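Local coordinates for SAM-dependent methyltransferase (Pyrococcus horikoshii, PDB 1WZN), which probably transfers a methyl group from S-adenosyl-L-methionine to an acceptor substrate, and binds the product S-adenosyl-L-homocysteine, at residues Tyr2-Leu7 and Thr14-Arg19; Ala25-Val30 and Thr110-Thr115; Val45-Leu48 and Ile54-Leu57; Glu58-Gly63 and Leu88-Leu93. All coordinates share one frame; numbering follows the deposited sequence.

Interaction 1 (Tyr2-Leu7 and Thr14-Arg19); sequences YELYTL and TIYRRR. With SAH (S-adenosyl-L-homocysteine), chain F.
Leu4 reaches across to Ile15 and Tyr16 with its two methyl branches, one for each. CD1 meets CD1 of Ile15 at 3.8 Å, while CD2 comes to the edge of the Tyr16 ring, near its plane, 4.2 Å from CE2. The first torsion of Leu4 sets CG opposite the backbone N (chi1 -176°), and the second splits the methyls between the two partners. Ile15 also lays its CG2 over one face of the Tyr16 ring, offset toward the rim. The hydroxyl of Tyr16 has its polar partner elsewhere, in Arg187.

Next along the N-terminal segment, Tyr5 is sandwiched. CB of Leu4 covers one face of its ring toward the rim, and the ribose of S-adenosyl-L-homocysteine lies on the opposite face, C3' sitting 3.5 Å above the ring centre. CE1 of Tyr5 also reaches the sulfur SD at 3.6 Å, and the phenol OH is hydrogen-bonded to Tyr118. From the helical segment Arg19 approaches the other end of the ligand: its NH2 gives a weak hydrogen bond to the carboxylate O of the ligand, 2.9 Å long but bent to 127°, and its NH1 forms a salt bridge with Glu26.

Carbon packing thus joins two segments that hold the ligand differently, Tyr5 by its ring face on the ribose and Arg19 by a positive charge that would favour the homocysteine carboxylate.

Interaction 2 (Ala25-Val30 and Thr110-Thr115); sequences AEIDFV and TMFFST. With SAH (S-adenosyl-L-homocysteine), chain F.
Val30 and Ile27, one helical turn apart, meet the far end of the Phe112 ring. CG2 of Val30 lies near the ring plane, at the edge, 3.7 Å from CE1. CD1 of Ile27 approaches CZ obliquely at 4.2 Å, its side chain crossing that of Phe112 at about a right angle. Phe112 extends toward the helix because CG stands opposite its own carbonyl carbon (chi1 -65°).

That carbonyl is the polar end of the same residue: Phe112 O accepts a hydrogen bond of 3.1 Å from the amino N of S-adenosyl-L-homocysteine. Just beyond, CB of Phe113 packs 3.5 Å from the ligand carboxylate O, and OG1 of Thr115 comes to 3.5 Å from C5'.

Farther out, Pro55 and Leu59 of helix 54-61 also touch the Phe112 ring, and the segment itself is tied to the sheet, with Thr110 bonded through its backbone to Leu46 and Leu48 on the neighbouring strand, and Phe113 N bonded to Asp144.

One residue, just past the end of strand 106-111, therefore faces two environments. Its ring tip is buried against aliphatic side chains of helix 23-36, and its backbone oxygen supplies an acceptor suited to a probably protonated amino group on the ligand.

Interaction 3 (Val45-Leu48 and Ile54-Leu57); sequences VLDL and IPTL. With SAH (S-adenosyl-L-homocysteine), chain F.
A short hydrogen bond marks this contact: Thr56 OG1 donates to Asp47 OD2 over 2.6 Å. The hydroxyl comes to the anti lone pair of OD2, the one turned away from OD1. The other oxygen, OD1, is bonded to the hydroxyl of Thr110 on the adjacent strand 106-111. The buried carboxylate is thus held from two directions, by the helix through one oxygen and by the sheet through the other, and these two bonds should limit its rotation.

The torsions explain the meeting. CB of Asp47 points toward the helix, and CG stands opposite the backbone N (chi1 -175°), while Thr56 has OG1 opposite its carbonyl carbon (chi1 -42°). The two side chains cross obliquely, and the backbones come nearest here as well, CA of Asp47 lying 6.6 Å from CA of Thr56. Beside the bond, Pro55 CG packs against Asp47 OD2 at 4.3 Å.

Pro55 and Ile54 turn to the ligand. CD of Pro55 lies 3.5 Å from the carboxylate O of S-adenosyl-L-homocysteine, and CD1 of Ile54 lies 3.9 Å from its other oxygen, OXT. Both residues also touch Arg19, so the first helical turn packs beside the basic group that faces this carboxylate.

Strand 44-48, helix 54-61 and strand 65-70 form a beta-alpha-beta unit of the Rossmann-like methyltransferase fold. The turn between this first strand and helix carries the glycine-rich motif of the family, and Ala49 O at its start is hydrogen-bonded to the ligand.

Interaction 4 (Glu58-Gly63 and Leu88-Leu93); sequences ELAERG and LKIEFL
Leu88 opens the second segment by lying against the last turn of the helix. Its CB stands 4.3 Å from CB of Ala60. With CG opposite the carbonyl carbon (chi1 -65°), the CD2 branch meets the Glu61 backbone, 3.8 Å from CA. The carboxylate of Glu61 turns to Arg86, with which it forms a salt bridge.

Two residues on, Ile90 comes back to the same methyl: its CD1 is 3.5 Å and its CG1 3.6 Å from Ala60 CB. Ala60 CB is thus met by both Leu88 and Ile90. Leu57, one turn earlier on the helix, also receives both.

Here the chain enters strand 91-94, an outermost strand of the seven-stranded mixed sheet, beside strand 65-70; helix 54-61 packs against this end of the Rossmann-like core. Gly63 is the first residue past the helix to leave helical backbone angles; its positive phi and two bonds back into the last turn make a Schellman motif. Just before it, Arg62 grips Glu58 side-on: NE and NH2 both reach OE2, NE at 2.7 Å, while Arg62 NH1 has salt bridges to Glu31 and Asp28 of helix 23-36.

Glu91 is bonded through its backbone to Val66 and Gly68. CG2 of Ile90 lies over one face of the Phe92 ring, 3.5 Å above its plane and toward the rim, and Phe92 packs on Thr56 and Leu57. Leu93 is bonded through its backbone to Gly68 and Asp70.

How the interactions relate
Interactions 1, 2 and 3 all touch S-adenosyl-L-homocysteine, and they touch one another around it. Tyr16 CE1 of interaction 1 lies 3.6 Å from Phe113 CE2 of interaction 2, and Arg19 CD packs 3.8 Å from Ile54 CD1 in interaction 3. Interactions 2 and 3, with centres about 9 Å apart, draw on neighbouring strands of one sheet; Phe112 CD2 packs 3.3 Å from Asp47 OD1. Interaction 4 continues helix 54-61 from interaction 3 away from the pocket, the side chain of Ile90 lying about 12 Å from the ligand. Packing of Ile27 CG1 on Glu58 CG, 3.4 Å apart, joins it to interaction 2.

Interaction 1 (Tyr2-Leu7 and Thr14-Arg19)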
# COMPACT_ATOMS: atom_id res chain seq x y z
N TYR A 2 4.15 17.21 -25.67
CA TYR A 2 3.57 18.55 -25.75
C TYR A 2 2.07 18.60 -26.01
O TYR A 2 1.53 19.67 -26.29
CB TYR A 2 4.29 19.39 -26.81
CG TYR A 2 5.79 19.46 -26.67
CD1 TYR A 2 6.39 19.70 -25.43
CD2 TYR A 2 6.62 19.31 -27.78
CE1 TYR A 2 7.77 19.81 -25.31
CE2 TYR A 2 8.00 19.42 -27.67
CZ TYR A 2 8.57 19.67 -26.43
OH TYR A 2 9.94 19.80 -26.33
N GLU A 3 1.39 17.46 -25.93
CA GLU A 3 -0.06 17.43 -26.15
C GLU A 3 -0.79 18.43 -25.26
O GLU A 3 -1.81 19.00 -25.64
CB GLU A 3 -0.65 16.04 -25.85
CG GLU A 3 -0.17 14.91 -26.74
CD GLU A 3 1.29 14.55 -26.51
OE1 GLU A 3 1.81 14.75 -25.38
OE2 GLU A 3 1.90 14.05 -27.47
N LEU A 4 -0.26 18.62 -24.06
CA LEU A 4 -0.85 19.54 -23.09
C LEU A 4 -0.76 21.00 -23.51
O LEU A 4 -1.58 21.83 -23.10
CB LEU A 4 -0.16 19.35 -21.73
CG LEU A 4 -0.67 20.13 -20.52
CD1 LEU A 4 -2.11 19.72 -20.21
CD2 LEU A 4 0.23 19.85 -19.33
N TYR A 5 0.23 21.32 -24.34
CA TYR A 5 0.47 22.70 -24.78
C TYR A 5 -0.02 23.03 -26.17
O TYR A 5 0.11 24.17 -26.63
CB TYR A 5 1.96 22.98 -24.67
CG TYR A 5 2.51 22.49 -23.35
CD1 TYR A 5 1.89 22.83 -22.16
CD2 TYR A 5 3.64 21.67 -23.30
CE1 TYR A 5 2.35 22.36 -20.95
CE2 TYR A 5 4.12 21.19 -22.08
CZ TYR A 5 3.46 21.54 -20.91
OH TYR A 5 3.89 21.07 -19.70
N THR A 6 -0.59 22.04 -26.85
CA THR A 6 -1.13 22.25 -28.18
C THR A 6 -2.62 21.95 -28.22
O THR A 6 -3.47 22.84 -28.15
CB THR A 6 -0.36 21.36 -29.16
OG1 THR A 6 -0.35 20.01 -28.69
CG2 THR A 6 1.09 21.85 -29.29
N LEU A 7 -2.95 20.66 -28.34
CA LEU A 7 -4.37 20.30 -28.42
C LEU A 7 -5.14 20.64 -27.13
O LEU A 7 -6.33 20.91 -27.15
CB LEU A 7 -4.49 18.82 -28.78
CG LEU A 7 -3.99 18.52 -30.19
CD1 LEU A 7 -3.21 17.21 -30.29
CD2 LEU A 7 -5.12 18.43 -31.23
N THR A 14 -7.78 25.51 -16.91
CA THR A 14 -8.83 24.76 -16.22
C THR A 14 -8.17 23.65 -15.41
O THR A 14 -8.42 23.48 -14.22
CB THR A 14 -9.81 24.15 -17.22
OG1 THR A 14 -10.55 25.21 -17.85
CG2 THR A 14 -10.78 23.17 -16.53
N ILE A 15 -7.30 22.90 -16.08
CA ILE A 15 -6.57 21.81 -15.46
C ILE A 15 -5.76 22.35 -14.27
O ILE A 15 -5.68 21.71 -13.22
CB ILE A 15 -5.62 21.14 -16.49
CG1 ILE A 15 -6.46 20.44 -17.56
CG2 ILE A 15 -4.67 20.18 -15.79
CD1 ILE A 15 -5.66 20.00 -18.78
N TYR A 16 -5.18 23.54 -14.43
CA TYR A 16 -4.35 24.05 -13.35
C TYR A 16 -5.01 25.22 -12.60
O TYR A 16 -4.41 26.25 -12.33
CB TYR A 16 -3.02 24.51 -13.94
CG TYR A 16 -2.20 23.32 -14.31
CD1 TYR A 16 -1.65 22.51 -13.31
CD2 TYR A 16 -2.00 23.00 -15.65
CE1 TYR A 16 -0.91 21.39 -13.66
CE2 TYR A 16 -1.26 21.87 -15.99
CZ TYR A 16 -0.71 21.07 -15.01
OH TYR A 16 0.01 19.93 -15.34
N ARG A 17 -6.31 25.04 -12.29
CA ARG A 17 -7.04 26.06 -11.54
C ARG A 17 -6.35 26.38 -10.21
O ARG A 17 -6.31 27.51 -9.74
CB ARG A 17 -8.45 25.53 -11.29
CG ARG A 17 -9.25 26.41 -10.33
CD ARG A 17 -10.65 25.84 -10.06
NE ARG A 17 -10.57 24.42 -9.69
CZ ARG A 17 -10.04 24.13 -8.49
NH1 ARG A 17 -9.63 25.09 -7.69
NH2 ARG A 17 -9.93 22.85 -8.11
N ARG A 18 -5.82 25.31 -9.57
CA ARG A 18 -5.18 25.49 -8.28
C ARG A 18 -3.91 26.33 -8.38
O ARG A 18 -3.65 27.21 -7.57
CB ARG A 18 -4.84 24.10 -7.72
CG ARG A 18 -6.09 23.26 -7.47
CD ARG A 18 -5.77 21.93 -6.77
NE ARG A 18 -6.98 21.12 -6.62
CZ ARG A 18 -7.40 20.45 -7.71
NH1 ARG A 18 -6.73 20.52 -8.84
NH2 ARG A 18 -8.53 19.73 -7.64
N ARG A 19 -3.09 26.01 -9.39
CA ARG A 19 -1.87 26.78 -9.59
C ARG A 19 -2.17 28.28 -9.71
O ARG A 19 -1.40 29.13 -9.28
CB ARG A 19 -1.19 26.28 -10.86
CG ARG A 19 0.25 26.77 -10.98
CD ARG A 19 0.43 27.76 -12.14
NE ARG A 19 1.85 28.00 -12.40
CZ ARG A 19 2.47 28.94 -11.66
NH1 ARG A 19 1.80 29.60 -10.74
NH2 ARG A 19 3.76 29.20 -11.86
N SAH F . 5.42 28.97 -16.95
CA SAH F . 3.98 28.53 -17.19
CB SAH F . 3.79 27.24 -17.95
CG SAH F . 4.33 25.92 -17.42
SD SAH F . 3.94 24.66 -18.71
C SAH F . 3.30 28.46 -15.75
O SAH F . 3.97 28.75 -14.73
OXT SAH F . 2.06 28.12 -15.73
C5' SAH F . 5.49 24.34 -19.48
C4' SAH F . 5.72 25.29 -20.75
O4' SAH F . 6.99 24.86 -21.24
C3' SAH F . 4.77 25.09 -21.91
O3' SAH F . 4.05 26.29 -22.18
C2' SAH F . 5.74 24.62 -23.08
O2' SAH F . 5.28 25.04 -24.36
C1' SAH F . 7.06 25.22 -22.65
N9 SAH F . 8.19 24.70 -23.17
C8 SAH F . 8.73 23.42 -23.14
N7 SAH F . 9.86 23.29 -23.76
C5 SAH F . 10.13 24.58 -24.27
C6 SAH F . 11.24 25.08 -25.04
N6 SAH F . 12.27 24.33 -25.44
N1 SAH F . 11.16 26.42 -25.36
C2 SAH F . 10.13 27.22 -24.98
N3 SAH F . 9.05 26.78 -24.24
C4 SAH F . 9.12 25.46 -23.92

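Interaction 2 (Ala25-Val30 and Thr110-Thr115)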
# COMPACT_ATOMS: atom_id res chain seq x y z
N ALA A 25 0.60 34.39 -4.07
CA ALA A 25 1.53 34.06 -3.00
C ALA A 25 2.91 33.76 -3.60
O ALA A 25 3.93 34.10 -3.01
CB ALA A 25 1.03 32.83 -2.22
N GLU A 26 2.92 33.13 -4.77
CA GLU A 26 4.18 32.80 -5.41
C GLU A 26 4.92 34.05 -5.89
O GLU A 26 6.13 34.14 -5.73
CB GLU A 26 3.97 31.84 -6.59
CG GLU A 26 3.81 30.39 -6.15
CD GLU A 26 3.87 29.41 -7.30
OE1 GLU A 26 3.81 28.19 -7.03
OE2 GLU A 26 3.97 29.85 -8.46
N ILE A 27 4.20 35.01 -6.45
CA ILE A 27 4.89 36.21 -6.92
C ILE A 27 5.32 37.08 -5.73
O ILE A 27 6.27 37.85 -5.84
CB ILE A 27 4.01 36.98 -7.93
CG1 ILE A 27 3.81 36.10 -9.17
CG2 ILE A 27 4.69 38.29 -8.34
CD1 ILE A 27 5.11 35.51 -9.74
N ASP A 28 4.64 36.94 -4.60
CA ASP A 28 5.04 37.68 -3.40
C ASP A 28 6.45 37.20 -3.05
O ASP A 28 7.33 37.98 -2.72
CB ASP A 28 4.14 37.37 -2.20
CG ASP A 28 2.81 38.11 -2.24
OD1 ASP A 28 2.65 39.00 -3.09
OD2 ASP A 28 1.94 37.79 -1.40
N PHE A 29 6.64 35.88 -3.13
CA PHE A 29 7.94 35.28 -2.83
C PHE A 29 8.97 35.72 -3.87
O PHE A 29 10.11 36.04 -3.52
CB PHE A 29 7.84 33.74 -2.83
CG PHE A 29 9.15 33.04 -2.56
CD1 PHE A 29 9.92 33.38 -1.45
CD2 PHE A 29 9.61 32.05 -3.42
CE1 PHE A 29 11.13 32.73 -1.20
CE2 PHE A 29 10.82 31.39 -3.17
CZ PHE A 29 11.59 31.74 -2.06
N VAL A 30 8.57 35.73 -5.13
CA VAL A 30 9.47 36.16 -6.20
C VAL A 30 9.94 37.60 -5.95
O VAL A 30 11.11 37.91 -6.12
CB VAL A 30 8.78 36.07 -7.58
CG1 VAL A 30 9.64 36.74 -8.66
CG2 VAL A 30 8.55 34.60 -7.94
N THR A 110 12.97 34.37 -15.44
CA THR A 110 12.24 33.37 -14.68
C THR A 110 11.80 32.20 -15.55
O THR A 110 11.68 32.32 -16.77
CB THR A 110 10.96 33.97 -14.03
OG1 THR A 110 10.12 34.53 -15.06
CG2 THR A 110 11.31 35.06 -13.03
N MET A 111 11.60 31.06 -14.91
CA MET A 111 11.11 29.86 -15.58
C MET A 111 10.28 29.21 -14.49
O MET A 111 10.83 28.60 -13.57
CB MET A 111 12.23 28.94 -16.02
CG MET A 111 11.69 27.67 -16.67
SD MET A 111 12.94 26.72 -17.55
CE MET A 111 12.92 27.58 -19.11
N PHE A 112 8.97 29.35 -14.61
CA PHE A 112 8.05 28.84 -13.61
C PHE A 112 7.37 27.51 -13.87
O PHE A 112 7.08 27.14 -15.01
CB PHE A 112 6.94 29.88 -13.36
CG PHE A 112 7.42 31.17 -12.76
CD1 PHE A 112 7.85 31.22 -11.43
CD2 PHE A 112 7.43 32.34 -13.51
CE1 PHE A 112 8.28 32.42 -10.86
CE2 PHE A 112 7.86 33.54 -12.95
CZ PHE A 112 8.29 33.59 -11.63
N PHE A 113 7.14 26.80 -12.77
CA PHE A 113 6.43 25.53 -12.76
C PHE A 113 7.10 24.28 -13.33
O PHE A 113 6.60 23.66 -14.28
CB PHE A 113 5.04 25.72 -13.39
CG PHE A 113 4.03 24.67 -12.99
CD1 PHE A 113 3.97 24.21 -11.68
CD2 PHE A 113 3.14 24.15 -13.92
CE1 PHE A 113 3.03 23.24 -11.30
CE2 PHE A 113 2.20 23.18 -13.55
CZ PHE A 113 2.15 22.73 -12.24
N SER A 114 8.24 23.93 -12.75
CA SER A 114 8.97 22.71 -13.09
C SER A 114 9.46 22.51 -14.51
O SER A 114 9.82 21.39 -14.88
CB SER A 114 8.11 21.51 -12.73
OG SER A 114 7.47 21.72 -11.48
N THR A 115 9.51 23.57 -15.31
CA THR A 115 9.94 23.40 -16.69
C THR A 115 11.38 22.95 -16.92
O THR A 115 11.69 22.43 -17.99
CB THR A 115 9.64 24.67 -17.51
OG1 THR A 115 8.23 24.92 -17.45
CG2 THR A 115 10.04 24.49 -18.97
N SAH F . 5.42 28.97 -16.95
CA SAH F . 3.98 28.53 -17.19
CB SAH F . 3.79 27.24 -17.95
CG SAH F . 4.33 25.92 -17.42
SD SAH F . 3.94 24.66 -18.71
C SAH F . 3.30 28.46 -15.75
O SAH F . 3.97 28.75 -14.73
OXT SAH F . 2.06 28.12 -15.73
C5' SAH F . 5.49 24.34 -19.48
C4' SAH F . 5.72 25.29 -20.75
O4' SAH F . 6.99 24.86 -21.24
C3' SAH F . 4.77 25.09 -21.91
O3' SAH F . 4.05 26.29 -22.18
C2' SAH F . 5.74 24.62 -23.08
O2' SAH F . 5.28 25.04 -24.36
C1' SAH F . 7.06 25.22 -22.65
N9 SAH F . 8.19 24.70 -23.17
C8 SAH F . 8.73 23.42 -23.14
N7 SAH F . 9.86 23.29 -23.76
C5 SAH F . 10.13 24.58 -24.27
C6 SAH F . 11.24 25.08 -25.04
N6 SAH F . 12.27 24.33 -25.44
N1 SAH F . 11.16 26.42 -25.36
C2 SAH F . 10.13 27.22 -24.98
N3 SAH F . 9.05 26.78 -24.24
C4 SAH F . 9.12 25.46 -23.92

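Interaction 3 (Val45-Leu48 and Ile54-Leu57)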
# COMPACT_ATOMS: atom_id res chain seq x y z
N VAL A 45 11.66 41.86 -16.85
CA VAL A 45 11.76 40.42 -16.63
C VAL A 45 11.47 39.61 -17.88
O VAL A 45 10.55 39.91 -18.62
CB VAL A 45 10.74 39.98 -15.55
CG1 VAL A 45 10.89 38.50 -15.25
CG2 VAL A 45 10.94 40.80 -14.28
N LEU A 46 12.27 38.56 -18.10
CA LEU A 46 12.08 37.66 -19.22
C LEU A 46 11.51 36.39 -18.60
O LEU A 46 12.18 35.77 -17.77
CB LEU A 46 13.42 37.33 -19.90
CG LEU A 46 13.39 36.21 -20.96
CD1 LEU A 46 12.49 36.60 -22.11
CD2 LEU A 46 14.81 35.95 -21.47
N ASP A 47 10.30 36.01 -18.97
CA ASP A 47 9.69 34.80 -18.42
C ASP A 47 9.74 33.71 -19.49
O ASP A 47 8.96 33.72 -20.44
CB ASP A 47 8.24 35.08 -17.98
CG ASP A 47 7.61 33.90 -17.28
OD1 ASP A 47 8.35 33.16 -16.59
OD2 ASP A 47 6.38 33.70 -17.41
N LEU A 48 10.67 32.77 -19.32
CA LEU A 48 10.89 31.67 -20.26
C LEU A 48 9.88 30.53 -20.11
O LEU A 48 9.56 30.13 -19.00
CB LEU A 48 12.32 31.13 -20.09
CG LEU A 48 13.46 32.15 -20.27
CD1 LEU A 48 14.78 31.52 -19.83
CD2 LEU A 48 13.55 32.59 -21.72
N ILE A 54 0.34 32.53 -16.65
CA ILE A 54 -0.21 32.64 -15.30
C ILE A 54 0.65 33.56 -14.42
O ILE A 54 0.17 34.59 -13.94
CB ILE A 54 -0.39 31.23 -14.68
CG1 ILE A 54 -1.55 30.53 -15.39
CG2 ILE A 54 -0.67 31.34 -13.18
CD1 ILE A 54 -1.69 29.05 -15.07
N PRO A 55 1.94 33.22 -14.20
CA PRO A 55 2.72 34.14 -13.36
C PRO A 55 3.15 35.40 -14.13
O PRO A 55 3.42 36.44 -13.54
CB PRO A 55 3.91 33.28 -12.92
CG PRO A 55 4.09 32.34 -14.08
CD PRO A 55 2.67 31.96 -14.44
N THR A 56 3.21 35.28 -15.46
CA THR A 56 3.60 36.39 -16.34
C THR A 56 2.67 37.60 -16.13
O THR A 56 3.13 38.72 -15.94
CB THR A 56 3.51 35.97 -17.83
OG1 THR A 56 4.03 34.64 -17.97
CG2 THR A 56 4.32 36.91 -18.70
N LEU A 57 1.37 37.36 -16.19
CA LEU A 57 0.39 38.42 -16.01
C LEU A 57 0.40 38.97 -14.58
O LEU A 57 0.21 40.17 -14.37
CB LEU A 57 -1.01 37.91 -16.38
CG LEU A 57 -1.39 38.04 -17.87
CD1 LEU A 57 -0.51 37.13 -18.71
CD2 LEU A 57 -2.86 37.69 -18.05
N SAH F . 5.42 28.97 -16.95
CA SAH F . 3.98 28.53 -17.19
CB SAH F . 3.79 27.24 -17.95
CG SAH F . 4.33 25.92 -17.42
SD SAH F . 3.94 24.66 -18.71
C SAH F . 3.30 28.46 -15.75
O SAH F . 3.97 28.75 -14.73
OXT SAH F . 2.06 28.12 -15.73
C5' SAH F . 5.49 24.34 -19.48
C4' SAH F . 5.72 25.29 -20.75
O4' SAH F . 6.99 24.86 -21.24
C3' SAH F . 4.77 25.09 -21.91
O3' SAH F . 4.05 26.29 -22.18
C2' SAH F . 5.74 24.62 -23.08
O2' SAH F . 5.28 25.04 -24.36
C1' SAH F . 7.06 25.22 -22.65
N9 SAH F . 8.19 24.70 -23.17
C8 SAH F . 8.73 23.42 -23.14
N7 SAH F . 9.86 23.29 -23.76
C5 SAH F . 10.13 24.58 -24.27
C6 SAH F . 11.24 25.08 -25.04
N6 SAH F . 12.27 24.33 -25.44
N1 SAH F . 11.16 26.42 -25.36
C2 SAH F . 10.13 27.22 -24.98
N3 SAH F . 9.05 26.78 -24.24
C4 SAH F . 9.12 25.46 -23.92

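Interaction 4 (Glu58-Gly63 and Leu88-Leu93)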
# COMPACT_ATOMS: atom_id res chain seq x y z
N GLU A 58 0.63 38.10 -13.60
CA GLU A 58 0.67 38.54 -12.21
C GLU A 58 1.84 39.53 -12.03
O GLU A 58 1.70 40.56 -11.37
CB GLU A 58 0.82 37.34 -11.28
CG GLU A 58 0.87 37.67 -9.79
CD GLU A 58 -0.32 38.49 -9.30
OE1 GLU A 58 -1.44 38.30 -9.82
OE2 GLU A 58 -0.13 39.31 -8.38
N LEU A 59 2.99 39.20 -12.63
CA LEU A 59 4.15 40.08 -12.56
C LEU A 59 3.84 41.40 -13.28
O LEU A 59 4.19 42.48 -12.80
CB LEU A 59 5.37 39.41 -13.21
CG LEU A 59 6.11 38.38 -12.33
CD1 LEU A 59 6.99 37.46 -13.16
CD2 LEU A 59 6.96 39.15 -11.31
N ALA A 60 3.20 41.31 -14.44
CA ALA A 60 2.86 42.51 -15.21
C ALA A 60 1.92 43.41 -14.41
O ALA A 60 2.08 44.63 -14.37
CB ALA A 60 2.20 42.13 -16.53
N GLU A 61 0.93 42.79 -13.77
CA GLU A 61 -0.04 43.53 -12.98
C GLU A 61 0.64 44.38 -11.91
O GLU A 61 0.12 45.38 -11.44
CB GLU A 61 -0.99 42.52 -12.33
CG GLU A 61 -2.19 43.19 -11.66
CD GLU A 61 -3.15 42.14 -11.13
OE1 GLU A 61 -3.67 41.37 -11.93
OE2 GLU A 61 -3.39 42.13 -9.93
N ARG A 62 1.83 43.91 -11.48
CA ARG A 62 2.52 44.58 -10.38
C ARG A 62 3.51 45.65 -10.86
O ARG A 62 4.22 46.28 -10.08
CB ARG A 62 3.25 43.51 -9.55
CG ARG A 62 2.28 42.58 -8.80
CD ARG A 62 3.03 41.59 -7.90
NE ARG A 62 2.15 40.50 -7.47
CZ ARG A 62 2.39 39.93 -6.28
NH1 ARG A 62 3.39 40.36 -5.53
NH2 ARG A 62 1.61 38.94 -5.84
N GLY A 63 3.58 45.83 -12.19
CA GLY A 63 4.35 46.96 -12.73
C GLY A 63 5.63 46.54 -13.45
O GLY A 63 6.36 47.34 -14.03
N LEU A 88 -3.15 44.45 -19.73
CA LEU A 88 -1.76 44.33 -19.34
C LEU A 88 -0.93 44.31 -20.61
O LEU A 88 -1.27 43.64 -21.58
CB LEU A 88 -1.54 43.05 -18.53
CG LEU A 88 -2.27 43.08 -17.18
CD1 LEU A 88 -2.18 41.72 -16.49
CD2 LEU A 88 -1.67 44.17 -16.30
N LYS A 89 0.15 45.08 -20.61
CA LYS A 89 1.03 45.17 -21.76
C LYS A 89 2.23 44.24 -21.57
O LYS A 89 3.11 44.52 -20.75
CB LYS A 89 1.49 46.62 -21.96
CG LYS A 89 0.35 47.59 -22.23
CD LYS A 89 0.86 48.99 -22.57
CE LYS A 89 -0.29 49.92 -22.92
NZ LYS A 89 0.17 51.29 -23.29
N ILE A 90 2.23 43.14 -22.30
CA ILE A 90 3.30 42.15 -22.22
C ILE A 90 3.70 41.76 -23.63
O ILE A 90 2.85 41.60 -24.50
CB ILE A 90 2.84 40.86 -21.48
CG1 ILE A 90 2.42 41.20 -20.05
CG2 ILE A 90 3.95 39.81 -21.51
CD1 ILE A 90 1.70 40.06 -19.32
N GLU A 91 5.00 41.62 -23.86
CA GLU A 91 5.47 41.21 -25.17
C GLU A 91 5.61 39.69 -25.15
O GLU A 91 6.49 39.14 -24.48
CB GLU A 91 6.83 41.87 -25.47
CG GLU A 91 7.52 41.31 -26.71
CD GLU A 91 8.80 42.05 -27.06
OE1 GLU A 91 9.49 42.54 -26.14
OE2 GLU A 91 9.12 42.13 -28.27
N PHE A 92 4.73 39.00 -25.86
CA PHE A 92 4.77 37.54 -25.94
C PHE A 92 5.45 37.13 -27.25
O PHE A 92 5.09 37.61 -28.33
CB PHE A 92 3.36 36.96 -25.85
CG PHE A 92 2.80 36.95 -24.46
CD1 PHE A 92 3.33 36.11 -23.48
CD2 PHE A 92 1.75 37.80 -24.11
CE1 PHE A 92 2.83 36.11 -22.17
CE2 PHE A 92 1.24 37.81 -22.81
CZ PHE A 92 1.78 36.96 -21.84
N LEU A 93 6.44 36.25 -27.14
CA LEU A 93 7.21 35.78 -28.29
C LEU A 93 7.22 34.26 -28.39
O LEU A 93 7.26 33.58 -27.37
CB LEU A 93 8.66 36.25 -28.16
CG LEU A 93 8.93 37.73 -27.88
CD1 LEU A 93 10.39 37.93 -27.49
CD2 LEU A 93 8.59 38.53 -29.12